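Local coordinates for uncharacterized protein (Arthrobacter sp., PDB 3BL4) that is of unknown function but belongs to a family grouped with the STAS domains, and forms a two-chain assembly, at residues A12-G17 and L22-P27; K109-E114 and L118-L123. One frame throughout, in Å; residues are numbered along the deposited sequence.

Contact 1: residues A12-G17 and L22-P27; sequences AGLTLG and LRLTWP
The carbonyl oxygen of G13 accepts the shortest polar bond between the two strands, 2.7 Å from T25 N, with an N-H...O angle of 165°. The same oxygen receives a CA-H...O contact from L24, and T25 CB lies 3.6 Å from G13 O, so the start of the ladder is closely packed around one acceptor. Two further bonds form the ring of the T15–R23 pair: T15 N gives to R23 O at 3.1 Å, and R23 N gives to T15 O at 2.9 Å, the latter almost straight. On either side of this hydrogen-bonded pair lie the non-hydrogen-bonded pairs L14–L24 and L16–L22.

Side chains alternate accordingly. The leucines share one face, where L16 CD1 rests 3.8 Å from L22 CD2; with CG anti to the backbone N (chi1 176°), a chi2 of 65° then brings that methyl of L16 to its partner. Residues V44 and L47 of helix 34-48 cover L14 on this face. On the other face T15 OG1 passes 3.8 Å from R23 CB, while the arginine stretches away to a salt bridge with D19 in the turn. L22 and L24 also bond through their backbones to strand 53-58, leaving 14-16 as the outermost strand within the chain of a three-stranded mixed sheet that begins with this antiparallel beta hairpin.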
ATOM      1  N   ALA A  12     -18.764  -0.914  12.189  1.00 41.58           N
ATOM      2  CA  ALA A  12     -17.437  -0.847  11.558  1.00 41.12           C
ATOM      3  C   ALA A  12     -17.478  -0.135  10.200  1.00 39.60           C
ATOM      4  O   ALA A  12     -16.573  -0.314   9.378  1.00 40.29           O
ATOM      5  CB  ALA A  12     -16.837  -2.271  11.416  1.00 41.90           C
ATOM      6  N   GLY A  13     -18.525   0.671   9.989  1.00 37.16           N
ATOM      7  CA  GLY A  13     -18.830   1.271   8.685  1.00 35.22           C
ATOM      8  C   GLY A  13     -18.901   0.260   7.542  1.00 33.49           C
ATOM      9  O   GLY A  13     -18.488   0.565   6.425  1.00 33.87           O
ATOM     10  N   LEU A  14     -19.414  -0.940   7.821  1.00 28.89           N
ATOM     11  CA  LEU A  14     -19.376  -2.037   6.857  1.00 27.19           C
ATOM     12  C   LEU A  14     -20.768  -2.635   6.675  1.00 25.98           C
ATOM     13  O   LEU A  14     -21.452  -2.900   7.659  1.00 25.80           O
ATOM     14  CB  LEU A  14     -18.364  -3.108   7.305  1.00 24.98           C
ATOM     15  CG  LEU A  14     -18.209  -4.395   6.478  1.00 27.45           C
ATOM     16  CD1 LEU A  14     -17.719  -4.147   5.043  1.00 23.36           C
ATOM     17  CD2 LEU A  14     -17.274  -5.339   7.193  1.00 26.05           C
ATOM     18  N   THR A  15     -21.172  -2.818   5.413  1.00 24.01           N
ATOM     19  CA  THR A  15     -22.428  -3.454   5.051  1.00 24.13           C
ATOM     20  C   THR A  15     -22.244  -4.321   3.794  1.00 24.70           C
ATOM     21  O   THR A  15     -21.445  -3.992   2.929  1.00 25.01           O
ATOM     22  CB  THR A  15     -23.531  -2.411   4.780  1.00 25.07           C
ATOM     23  OG1 THR A  15     -23.200  -1.660   3.617  1.00 29.89           O
ATOM     24  CG2 THR A  15     -23.712  -1.446   5.958  1.00 24.90           C
ATOM     25  N   LEU A  16     -22.940  -5.460   3.740  1.00 24.94           N
ATOM     26  CA  LEU A  16     -23.103  -6.236   2.506  1.00 24.80           C
ATOM     27  C   LEU A  16     -24.515  -5.967   2.023  1.00 25.49           C
ATOM     28  O   LEU A  16     -25.487  -6.289   2.723  1.00 27.09           O
ATOM     29  CB  LEU A  16     -22.892  -7.742   2.730  1.00 23.84           C
ATOM     30  CG  LEU A  16     -23.128  -8.678   1.532  1.00 24.91           C
ATOM     31  CD1 LEU A  16     -22.133  -8.427   0.404  1.00 24.56           C
ATOM     32  CD2 LEU A  16     -23.115 -10.155   1.947  1.00 24.54           C
ATOM     33  N   GLY A  17     -24.623  -5.366   0.845  1.00 26.16           N
ATOM     34  CA  GLY A  17     -25.914  -4.995   0.278  1.00 27.30           C
ATOM     35  C   GLY A  17     -26.672  -6.166  -0.310  1.00 28.76           C
ATOM     36  O   GLY A  17     -26.105  -7.240  -0.564  1.00 28.55           O
ATOM     37  N   LEU A  22     -20.241  -5.249  -1.296  1.00 23.72           N
ATOM     38  CA  LEU A  22     -19.767  -4.777   0.014  1.00 24.66           C
ATOM     39  C   LEU A  22     -19.467  -3.290  -0.034  1.00 24.96           C
ATOM     40  O   LEU A  22     -18.907  -2.811  -1.010  1.00 24.54           O
ATOM     41  CB  LEU A  22     -18.483  -5.496   0.443  1.00 25.67           C
ATOM     42  CG  LEU A  22     -18.507  -6.987   0.775  1.00 25.52           C
ATOM     43  CD1 LEU A  22     -17.130  -7.609   0.537  1.00 22.35           C
ATOM     44  CD2 LEU A  22     -18.962  -7.224   2.194  1.00 27.07           C
ATOM     45  N   ARG A  23     -19.838  -2.567   1.025  1.00 25.08           N
ATOM     46  CA  ARG A  23     -19.485  -1.157   1.160  1.00 25.92           C
ATOM     47  C   ARG A  23     -18.780  -0.933   2.482  1.00 25.86           C
ATOM     48  O   ARG A  23     -19.361  -1.154   3.548  1.00 24.51           O
ATOM     49  CB  ARG A  23     -20.733  -0.277   1.046  1.00 27.45           C
ATOM     50  CG  ARG A  23     -21.313  -0.381  -0.337  1.00 29.94           C
ATOM     51  CD  ARG A  23     -22.581   0.397  -0.565  1.00 35.32           C
ATOM     52  NE  ARG A  23     -23.197  -0.088  -1.803  1.00 38.76           N
ATOM     53  CZ  ARG A  23     -23.986   0.624  -2.597  1.00 44.11           C
ATOM     54  NH1 ARG A  23     -24.274   1.887  -2.316  1.00 46.49           N
ATOM     55  NH2 ARG A  23     -24.480   0.067  -3.701  1.00 43.61           N
ATOM     56  N   LEU A  24     -17.519  -0.515   2.393  1.00 25.95           N
ATOM     57  CA  LEU A  24     -16.699  -0.186   3.559  1.00 24.82           C
ATOM     58  C   LEU A  24     -16.438   1.321   3.648  1.00 25.76           C
ATOM     59  O   LEU A  24     -15.938   1.937   2.712  1.00 22.42           O
ATOM     60  CB  LEU A  24     -15.365  -0.941   3.494  1.00 24.17           C
ATOM     61  CG  LEU A  24     -14.333  -0.682   4.602  1.00 28.15           C
ATOM     62  CD1 LEU A  24     -14.836  -1.085   5.995  1.00 23.10           C
ATOM     63  CD2 LEU A  24     -13.015  -1.371   4.251  1.00 23.59           C
ATOM     64  N   THR A  25     -16.758   1.904   4.800  1.00 27.08           N
ATOM     65  CA  THR A  25     -16.399   3.282   5.072  1.00 27.05           C
ATOM     66  C   THR A  25     -15.019   3.276   5.708  1.00 26.76           C
ATOM     67  O   THR A  25     -14.855   2.874   6.862  1.00 26.03           O
ATOM     68  CB  THR A  25     -17.444   3.975   5.972  1.00 27.09           C
ATOM     69  OG1 THR A  25     -18.609   4.243   5.188  1.00 31.21           O
ATOM     70  CG2 THR A  25     -16.915   5.299   6.510  1.00 29.58           C
ATOM     71  N   TRP A  26     -14.025   3.667   4.913  1.00 25.99           N
ATOM     72  CA  TRP A  26     -12.641   3.697   5.341  1.00 26.22           C
ATOM     73  C   TRP A  26     -11.915   4.779   4.549  1.00 27.63           C
ATOM     74  O   TRP A  26     -12.039   4.815   3.344  1.00 28.51           O
ATOM     75  CB  TRP A  26     -11.912   2.345   5.139  1.00 25.51           C
ATOM     76  CG  TRP A  26     -10.525   2.442   5.703  1.00 25.19           C
ATOM     77  CD1 TRP A  26     -10.151   2.230   7.004  1.00 24.05           C
ATOM     78  CD2 TRP A  26      -9.349   2.907   5.020  1.00 22.35           C
ATOM     79  NE1 TRP A  26      -8.815   2.503   7.158  1.00 25.04           N
ATOM     80  CE2 TRP A  26      -8.301   2.924   5.956  1.00 20.68           C
ATOM     81  CE3 TRP A  26      -9.082   3.305   3.702  1.00 24.37           C
ATOM     82  CZ2 TRP A  26      -6.995   3.314   5.613  1.00 25.12           C
ATOM     83  CZ3 TRP A  26      -7.783   3.693   3.367  1.00 24.95           C
ATOM     84  CH2 TRP A  26      -6.764   3.690   4.314  1.00 24.10           C
ATOM     85  N   PRO A  27     -11.169   5.671   5.230  1.00 29.58           N
ATOM     86  CA  PRO A  27     -11.061   5.800   6.679  1.00 31.74           C
ATOM     87  C   PRO A  27     -12.304   6.479   7.218  1.00 34.06           C
ATOM     88  O   PRO A  27     -13.047   7.091   6.453  1.00 34.56           O
ATOM     89  CB  PRO A  27      -9.821   6.688   6.875  1.00 30.67           C
ATOM     90  CG  PRO A  27      -9.273   6.927   5.558  1.00 27.75           C
ATOM     91  CD  PRO A  27     -10.348   6.678   4.559  1.00 29.09           C
TER

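Contact 2: residues K109-E114 and L118-L123; sequences KFFTSE and LTWLAL. With SO4 (sulfate ion), chain D; SO4 (sulfate ion), chain C.
K109 and F111 meet W120 where a beta-strand turns into the C-terminal helix, a strand-to-helix connection in which alternate strand residues face the helix that follows. The tight part centres on the indole. K109 CB sits over its six-membered ring, 3.8 Å from the centroid and 12° off the normal, a CH-pi contact, and the rest of the lysine runs obliquely along the same ring system until CE comes within 3.5 Å of W120 NE1. The chi1 of W120, -178°, places CG opposite the backbone N, and the bond from CA to CB points toward the strand. F111 packs against the root of that side chain, its CZ 3.5 Å from W120 CB; the F111 plane and the five-membered ring of W120 are inclined obliquely at 52°. R81 of strand 79-85 adds a cation-pi contact to the tryptophan and a hydrogen bond to its carbonyl oxygen.

The solvent side is looser and more polar. The K109 chain bends at its last two torsions while still over the indole, which carries NZ to a sulfate ion, probably from the crystallisation liquor, that F110 N also holds. A second sulfate sits at the start of the helix, where E114 N and R115 N bond it; the positive end of the helix dipole would probably help to attract such an anion. Here S113 is the N-cap, its OG accepting from D116 N. E114 and L118, one helical turn apart, make little side-chain contact, E114 CG to L118 CD1 being 4.2 Å, but the turn is closed by L118 N giving to E114 O at 2.9 Å.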
ATOM      1  N   LYS A 109       9.513   1.485  -9.471  1.00 25.27           N
ATOM      2  CA  LYS A 109       9.390   0.316 -10.325  1.00 25.32           C
ATOM      3  C   LYS A 109       9.943  -0.896  -9.581  1.00 25.21           C
ATOM      4  O   LYS A 109      10.876  -0.779  -8.782  1.00 23.53           O
ATOM      5  CB  LYS A 109      10.153   0.542 -11.635  1.00 25.52           C
ATOM      6  CG  LYS A 109       9.963  -0.535 -12.682  1.00 27.91           C
ATOM      7  CD  LYS A 109      10.592  -0.137 -14.042  1.00 28.03           C
ATOM      8  CE  LYS A 109       9.672   0.773 -14.856  1.00 28.34           C
ATOM      9  NZ  LYS A 109       8.354   0.166 -15.124  1.00 32.41           N
ATOM     10  N   PHE A 110       9.364  -2.058  -9.866  1.00 23.85           N
ATOM     11  CA  PHE A 110       9.763  -3.308  -9.239  1.00 24.35           C
ATOM     12  C   PHE A 110      10.650  -4.103 -10.210  1.00 24.21           C
ATOM     13  O   PHE A 110      10.385  -4.130 -11.415  1.00 21.39           O
ATOM     14  CB  PHE A 110       8.511  -4.116  -8.851  1.00 22.69           C
ATOM     15  CG  PHE A 110       8.805  -5.504  -8.396  1.00 24.81           C
ATOM     16  CD1 PHE A 110       9.306  -5.740  -7.124  1.00 22.72           C
ATOM     17  CD2 PHE A 110       8.603  -6.582  -9.244  1.00 21.89           C
ATOM     18  CE1 PHE A 110       9.591  -7.025  -6.693  1.00 25.19           C
ATOM     19  CE2 PHE A 110       8.899  -7.880  -8.821  1.00 24.22           C
ATOM     20  CZ  PHE A 110       9.378  -8.100  -7.537  1.00 20.80           C
ATOM     21  N   PHE A 111      11.708  -4.722  -9.672  1.00 22.45           N
ATOM     22  CA  PHE A 111      12.611  -5.576 -10.448  1.00 21.91           C
ATOM     23  C   PHE A 111      12.923  -6.861  -9.706  1.00 23.20           C
ATOM     24  O   PHE A 111      12.839  -6.924  -8.462  1.00 22.02           O
ATOM     25  CB  PHE A 111      13.947  -4.861 -10.698  1.00 21.96           C
ATOM     26  CG  PHE A 111      13.817  -3.536 -11.393  1.00 18.12           C
ATOM     27  CD1 PHE A 111      13.496  -2.388 -10.681  1.00 16.51           C
ATOM     28  CD2 PHE A 111      14.050  -3.432 -12.756  1.00 21.57           C
ATOM     29  CE1 PHE A 111      13.379  -1.175 -11.311  1.00 17.00           C
ATOM     30  CE2 PHE A 111      13.960  -2.217 -13.402  1.00 17.13           C
ATOM     31  CZ  PHE A 111      13.625  -1.091 -12.685  1.00 18.99           C
ATOM     32  N   THR A 112      13.292  -7.883 -10.470  1.00 24.88           N
ATOM     33  CA  THR A 112      14.039  -9.041  -9.934  1.00 25.50           C
ATOM     34  C   THR A 112      15.471  -9.121 -10.489  1.00 25.08           C
ATOM     35  O   THR A 112      16.254  -9.999 -10.085  1.00 22.67           O
ATOM     36  CB  THR A 112      13.318 -10.377 -10.224  1.00 27.12           C
ATOM     37  OG1 THR A 112      12.893 -10.391 -11.593  1.00 24.91           O
ATOM     38  CG2 THR A 112      12.096 -10.581  -9.270  1.00 25.46           C
ATOM     39  N   SER A 113      15.808  -8.212 -11.411  1.00 26.22           N
ATOM     40  CA  SER A 113      17.159  -8.094 -11.973  1.00 25.68           C
ATOM     41  C   SER A 113      17.824  -6.835 -11.441  1.00 27.70           C
ATOM     42  O   SER A 113      17.367  -5.734 -11.714  1.00 30.25           O
ATOM     43  CB  SER A 113      17.086  -8.008 -13.503  1.00 27.26           C
ATOM     44  OG  SER A 113      18.264  -7.443 -14.087  1.00 27.22           O
ATOM     45  N   GLU A 114      18.910  -7.001 -10.692  1.00 26.81           N
ATOM     46  CA  GLU A 114      19.700  -5.888 -10.215  1.00 27.20           C
ATOM     47  C   GLU A 114      20.288  -5.054 -11.368  1.00 26.50           C
ATOM     48  O   GLU A 114      20.294  -3.838 -11.317  1.00 26.76           O
ATOM     49  CB  GLU A 114      20.809  -6.404  -9.300  1.00 26.05           C
ATOM     50  CG  GLU A 114      21.577  -5.307  -8.592  1.00 31.71           C
ATOM     51  CD  GLU A 114      22.515  -5.822  -7.486  1.00 33.32           C
ATOM     52  OE1 GLU A 114      22.397  -6.997  -7.062  1.00 44.65           O
ATOM     53  OE2 GLU A 114      23.374  -5.027  -7.044  1.00 44.53           O
ATOM     54  N   LEU A 118      19.448  -1.056 -11.813  1.00 25.47           N
ATOM     55  CA  LEU A 118      20.470  -0.019 -11.855  1.00 23.30           C
ATOM     56  C   LEU A 118      20.448   0.758 -13.140  1.00 24.43           C
ATOM     57  O   LEU A 118      20.742   1.961 -13.148  1.00 23.95           O
ATOM     58  CB  LEU A 118      21.848  -0.634 -11.702  1.00 23.09           C
ATOM     59  CG  LEU A 118      22.135  -1.218 -10.327  1.00 22.34           C
ATOM     60  CD1 LEU A 118      23.472  -1.968 -10.373  1.00 17.30           C
ATOM     61  CD2 LEU A 118      22.136  -0.115  -9.283  1.00 23.73           C
ATOM     62  N   THR A 119      20.159   0.072 -14.242  1.00 25.30           N
ATOM     63  CA  THR A 119      20.094   0.745 -15.521  1.00 25.42           C
ATOM     64  C   THR A 119      18.948   1.735 -15.463  1.00 24.99           C
ATOM     65  O   THR A 119      19.098   2.885 -15.842  1.00 24.21           O
ATOM     66  CB  THR A 119      19.892  -0.235 -16.683  1.00 25.97           C
ATOM     67  OG1 THR A 119      20.933  -1.220 -16.658  1.00 26.35           O
ATOM     68  CG2 THR A 119      19.915   0.511 -18.035  1.00 26.00           C
ATOM     69  N   TRP A 120      17.810   1.286 -14.948  1.00 25.52           N
ATOM     70  CA  TRP A 120      16.625   2.124 -14.878  1.00 24.68           C
ATOM     71  C   TRP A 120      16.820   3.330 -13.943  1.00 25.11           C
ATOM     72  O   TRP A 120      16.395   4.453 -14.261  1.00 23.06           O
ATOM     73  CB  TRP A 120      15.431   1.286 -14.451  1.00 24.19           C
ATOM     74  CG  TRP A 120      14.167   2.064 -14.390  1.00 23.43           C
ATOM     75  CD1 TRP A 120      13.356   2.412 -15.434  1.00 18.99           C
ATOM     76  CD2 TRP A 120      13.564   2.600 -13.214  1.00 21.07           C
ATOM     77  NE1 TRP A 120      12.270   3.121 -14.965  1.00 18.64           N
ATOM     78  CE2 TRP A 120      12.382   3.259 -13.611  1.00 21.05           C
ATOM     79  CE3 TRP A 120      13.920   2.610 -11.863  1.00 24.77           C
ATOM     80  CZ2 TRP A 120      11.554   3.909 -12.704  1.00 25.07           C
ATOM     81  CZ3 TRP A 120      13.097   3.252 -10.965  1.00 23.92           C
ATOM     82  CH2 TRP A 120      11.927   3.887 -11.384  1.00 25.11           C
ATOM     83  N   LEU A 121      17.469   3.084 -12.810  1.00 23.38           N
ATOM     84  CA  LEU A 121      17.819   4.125 -11.854  1.00 24.02           C
ATOM     85  C   LEU A 121      18.741   5.194 -12.435  1.00 27.13           C
ATOM     86  O   LEU A 121      18.688   6.342 -12.009  1.00 28.87           O
ATOM     87  CB  LEU A 121      18.474   3.515 -10.596  1.00 23.33           C
ATOM     88  CG  LEU A 121      17.547   2.966  -9.512  1.00 23.37           C
ATOM     89  CD1 LEU A 121      18.351   2.457  -8.322  1.00 16.75           C
ATOM     90  CD2 LEU A 121      16.520   3.989  -9.069  1.00 13.05           C
ATOM     91  N   ALA A 122      19.582   4.819 -13.397  1.00 30.53           N
ATOM     92  CA  ALA A 122      20.518   5.750 -14.033  1.00 32.88           C
ATOM     93  C   ALA A 122      19.930   6.621 -15.148  1.00 36.39           C
ATOM     94  O   ALA A 122      20.623   7.505 -15.644  1.00 38.29           O
ATOM     95  CB  ALA A 122      21.747   4.995 -14.543  1.00 31.86           C
ATOM     96  N   LEU A 123      18.681   6.383 -15.552  1.00 41.30           N
ATOM     97  CA  LEU A 123      17.962   7.299 -16.464  1.00 45.84           C
ATOM     98  C   LEU A 123      17.519   8.519 -15.659  1.00 50.38           C
ATOM     99  O   LEU A 123      16.346   8.708 -15.346  1.00 51.88           O
ATOM    100  CB  LEU A 123      16.749   6.624 -17.110  1.00 45.34           C
ATOM    101  CG  LEU A 123      16.982   5.322 -17.885  1.00 48.09           C
ATOM    102  CD1 LEU A 123      15.648   4.607 -18.082  1.00 48.75           C
ATOM    103  CD2 LEU A 123      17.673   5.564 -19.224  1.00 44.70           C
TER
HETATM  104  S   SO4 D 125      20.934  -9.651 -12.065  1.00 55.57           S
HETATM  105  O1  SO4 D 125      21.907  -8.566 -12.081  1.00 47.83           O
HETATM  106  O2  SO4 D 125      21.627 -10.935 -12.177  1.00 57.21           O
HETATM  107  O3  SO4 D 125      20.199  -9.615 -10.780  1.00 42.20           O
HETATM  108  O4  SO4 D 125      20.043  -9.496 -13.219  1.00 43.53           O
HETATM  109  S   SO4 C 124       6.079  -1.421 -11.880  1.00 56.86           S
HETATM  110  O1  SO4 C 124       6.368  -0.363 -12.849  1.00 58.62           O
HETATM  111  O2  SO4 C 124       7.146  -2.425 -11.884  1.00 49.42           O
HETATM  112  O3  SO4 C 124       5.940  -0.848 -10.547  1.00 60.95           O
HETATM  113  O4  SO4 C 124       4.819  -2.061 -12.229  1.00 62.18           O

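Contacts 1 and 2 illustrate how one chain can build two separate packing units in series: their centres lie 39 Å apart, on opposite sides of the chain's centre, and their nearest atoms are about 21 Å apart. Contact 1 belongs to the three-stranded sheet, contact 2 to the two-stranded parallel sheet and its helix. Both contacts touch the second subunit. R23 of contact 1 packs on L118 of the second subunit, the counterpart of a contact 2 residue, while W26 meets F98 of that subunit. No active site is established; the two sulfates belong to contact 2 and probably come from the crystallisation liquor, so they do not identify a natural ligand.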